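Local structure of 2-hydroxyisobutyryl-CoA synthetase (Aquincola tertiaricarbonis, 6HDY) at residues M158-G163 / E186-K191. The protein belongs to the ANL superfamily of AMP-binding enzymes, with an AMP-binding domain and a smaller C-terminal domain. Numbering follows the deposited sequence.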
loop_
_atom_site.group_PDB
_atom_site.type_symbol
_atom_site.label_atom_id
_atom_site.label_comp_id
_atom_site.label_asym_id
_atom_site.label_seq_id
_atom_site.Cartn_x
_atom_site.Cartn_y
_atom_site.Cartn_z
ATOM N N MET A 158 -6.381 -12.372 -19.610
ATOM C CA MET A 158 -7.227 -11.190 -19.768
ATOM C C MET A 158 -6.686 -10.271 -20.878
ATOM O O MET A 158 -7.248 -9.196 -21.133
ATOM C CB MET A 158 -7.339 -10.424 -18.452
ATOM C CG MET A 158 -7.841 -11.259 -17.291
ATOM S SD MET A 158 -7.888 -10.278 -15.766
ATOM C CE MET A 158 -8.879 -11.388 -14.681
ATOM N N GLY A 159 -5.620 -10.718 -21.546
ATOM C CA GLY A 159 -4.969 -9.955 -22.604
ATOM C C GLY A 159 -3.984 -8.907 -22.118
ATOM O O GLY A 159 -3.551 -8.068 -22.916
ATOM N N ILE A 160 -3.636 -8.922 -20.799
ATOM C CA ILE A 160 -2.651 -8.016 -20.197
ATOM C C ILE A 160 -1.260 -8.552 -20.567
ATOM O O ILE A 160 -1.031 -9.765 -20.547
ATOM C CB ILE A 160 -2.843 -7.778 -18.650
ATOM C CG1 ILE A 160 -4.337 -7.555 -18.275
ATOM C CG2 ILE A 160 -1.980 -6.599 -18.161
ATOM C CD1 ILE A 160 -4.648 -7.612 -16.753
ATOM N N ARG A 161 -0.351 -7.662 -20.973
ATOM C CA ARG A 161 0.953 -8.079 -21.491
ATOM C C ARG A 161 2.169 -7.441 -20.857
ATOM O O ARG A 161 2.052 -6.333 -20.332
ATOM C CB ARG A 161 0.984 -7.794 -23.014
ATOM C CG ARG A 161 0.014 -8.639 -23.852
ATOM C CD ARG A 161 0.415 -10.104 -23.904
ATOM N NE ARG A 161 -0.515 -10.906 -24.719
ATOM C CZ ARG A 161 -1.553 -11.577 -24.242
ATOM N NH1 ARG A 161 -1.853 -11.525 -22.944
ATOM N NH2 ARG A 161 -2.322 -12.279 -25.057
ATOM N N PRO A 162 3.384 -8.041 -21.018
ATOM C CA PRO A 162 4.602 -7.365 -20.543
ATOM C C PRO A 162 4.704 -5.950 -21.124
ATOM O O PRO A 162 4.362 -5.727 -22.295
ATOM C CB PRO A 162 5.733 -8.247 -21.091
ATOM C CG PRO A 162 5.131 -9.590 -21.201
ATOM C CD PRO A 162 3.713 -9.346 -21.631
ATOM N N GLY A 163 5.092 -5.002 -20.277
ATOM C CA GLY A 163 5.238 -3.610 -20.672
ATOM C C GLY A 163 3.983 -2.792 -20.527
ATOM O O GLY A 163 4.051 -1.567 -20.596
ATOM N N GLU A 186 3.929 -7.580 -11.486
ATOM C CA GLU A 186 5.393 -7.685 -11.353
ATOM C C GLU A 186 5.920 -8.901 -12.134
ATOM O O GLU A 186 6.847 -8.752 -12.946
ATOM C CB GLU A 186 5.803 -7.796 -9.865
ATOM C CG GLU A 186 5.666 -6.498 -9.048
ATOM C CD GLU A 186 5.908 -6.581 -7.545
ATOM O OE1 GLU A 186 5.967 -7.698 -6.994
ATOM O OE2 GLU A 186 6.041 -5.517 -6.908
ATOM N N ARG A 187 5.334 -10.097 -11.897
ATOM C CA ARG A 187 5.747 -11.336 -12.571
ATOM C C ARG A 187 5.432 -11.305 -14.096
ATOM O O ARG A 187 6.205 -11.838 -14.908
ATOM C CB ARG A 187 5.113 -12.571 -11.885
ATOM C CG ARG A 187 5.476 -13.935 -12.513
ATOM C CD ARG A 187 6.986 -14.175 -12.629
ATOM N NE ARG A 187 7.285 -15.405 -13.371
ATOM C CZ ARG A 187 7.443 -15.485 -14.691
ATOM N NH1 ARG A 187 7.690 -16.651 -15.263
ATOM N NH2 ARG A 187 7.334 -14.403 -15.448
ATOM N N LEU A 188 4.339 -10.625 -14.475
ATOM C CA LEU A 188 3.947 -10.483 -15.887
ATOM C C LEU A 188 4.929 -9.577 -16.665
ATOM O O LEU A 188 4.866 -9.506 -17.894
ATOM C CB LEU A 188 2.504 -9.917 -15.960
ATOM C CG LEU A 188 1.827 -9.772 -17.349
ATOM C CD1 LEU A 188 1.947 -11.069 -18.197
ATOM C CD2 LEU A 188 0.392 -9.327 -17.182
ATOM N N ARG A 189 5.838 -8.885 -15.935
ATOM C CA ARG A 189 6.786 -7.915 -16.475
ATOM C C ARG A 189 6.007 -6.706 -17.026
ATOM O O ARG A 189 6.413 -6.062 -17.991
ATOM C CB ARG A 189 7.804 -8.520 -17.489
ATOM C CG ARG A 189 8.444 -9.849 -17.062
ATOM C CD ARG A 189 9.502 -9.702 -15.986
ATOM N NE ARG A 189 9.807 -10.976 -15.324
ATOM C CZ ARG A 189 9.711 -11.188 -14.009
ATOM N NH1 ARG A 189 10.028 -12.369 -13.497
ATOM N NH2 ARG A 189 9.328 -10.205 -13.194
ATOM N N ALA A 190 4.870 -6.399 -16.390
ATOM C CA ALA A 190 4.084 -5.226 -16.749
ATOM C C ALA A 190 4.750 -4.060 -15.999
ATOM O O ALA A 190 5.612 -4.302 -15.164
ATOM C CB ALA A 190 2.633 -5.411 -16.274
ATOM N N LYS A 191 4.395 -2.813 -16.305
ATOM C CA LYS A 191 4.882 -1.669 -15.527
ATOM C C LYS A 191 3.878 -1.571 -14.348
ATOM O O LYS A 191 2.761 -1.070 -14.527
ATOM C CB LYS A 191 4.862 -0.376 -16.359
ATOM C CG LYS A 191 5.878 -0.319 -17.470
ATOM C CD LYS A 191 5.562 0.863 -18.369
ATOM C CE LYS A 191 6.507 0.979 -19.534
ATOM N NZ LYS A 191 6.536 -0.251 -20.376
#
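Two helix-to-strand turns of the parallel sheet in the AMP-binding region meet where I160, P162 and G163 lie against L188, R189 and K191. Each segment has just left a helix (141-157 and 176-187) through a Schellman motif, with G159 and R189 at positive phi, and each is heading for one of two adjacent strands, 165-168 and 191-193. The backbones are joined by G163 N, which donates to R189 O at 2.8 Å. Two residues further along, the K191 chain runs out nearly straight past G163 and bends at its last torsion (chi4 57°), which brings NZ to G163 O at 2.8 Å in the carbonyl plane, on a lone pair; G163 is thus held through both its N and its O. The same ammonium also bonds to N118 O of the second subunit, so it ties this corner to the dimer partner. Behind these bonds the L188 carbonyl oxygen points end-on at the face of the proline ring, with P162 CG 3.3 Å from L188 O. With CG trans to the backbone N (chi1 -176°), the branched end of L188 swings in towards 158-163, L188 CD2 lying 3.7 Å from I160 CG2 as the side chains cross at about a right angle; W156 of helix 141-157 also packs against L188. R161 turns back, NH1 bonding to I160 O and to W156 O. Strand 165-168, helix 176-187 and edge strand 191-193 form one beta-alpha-beta crossover of the parallel sheet, and the turn after helix 141-157 packs against its second turn.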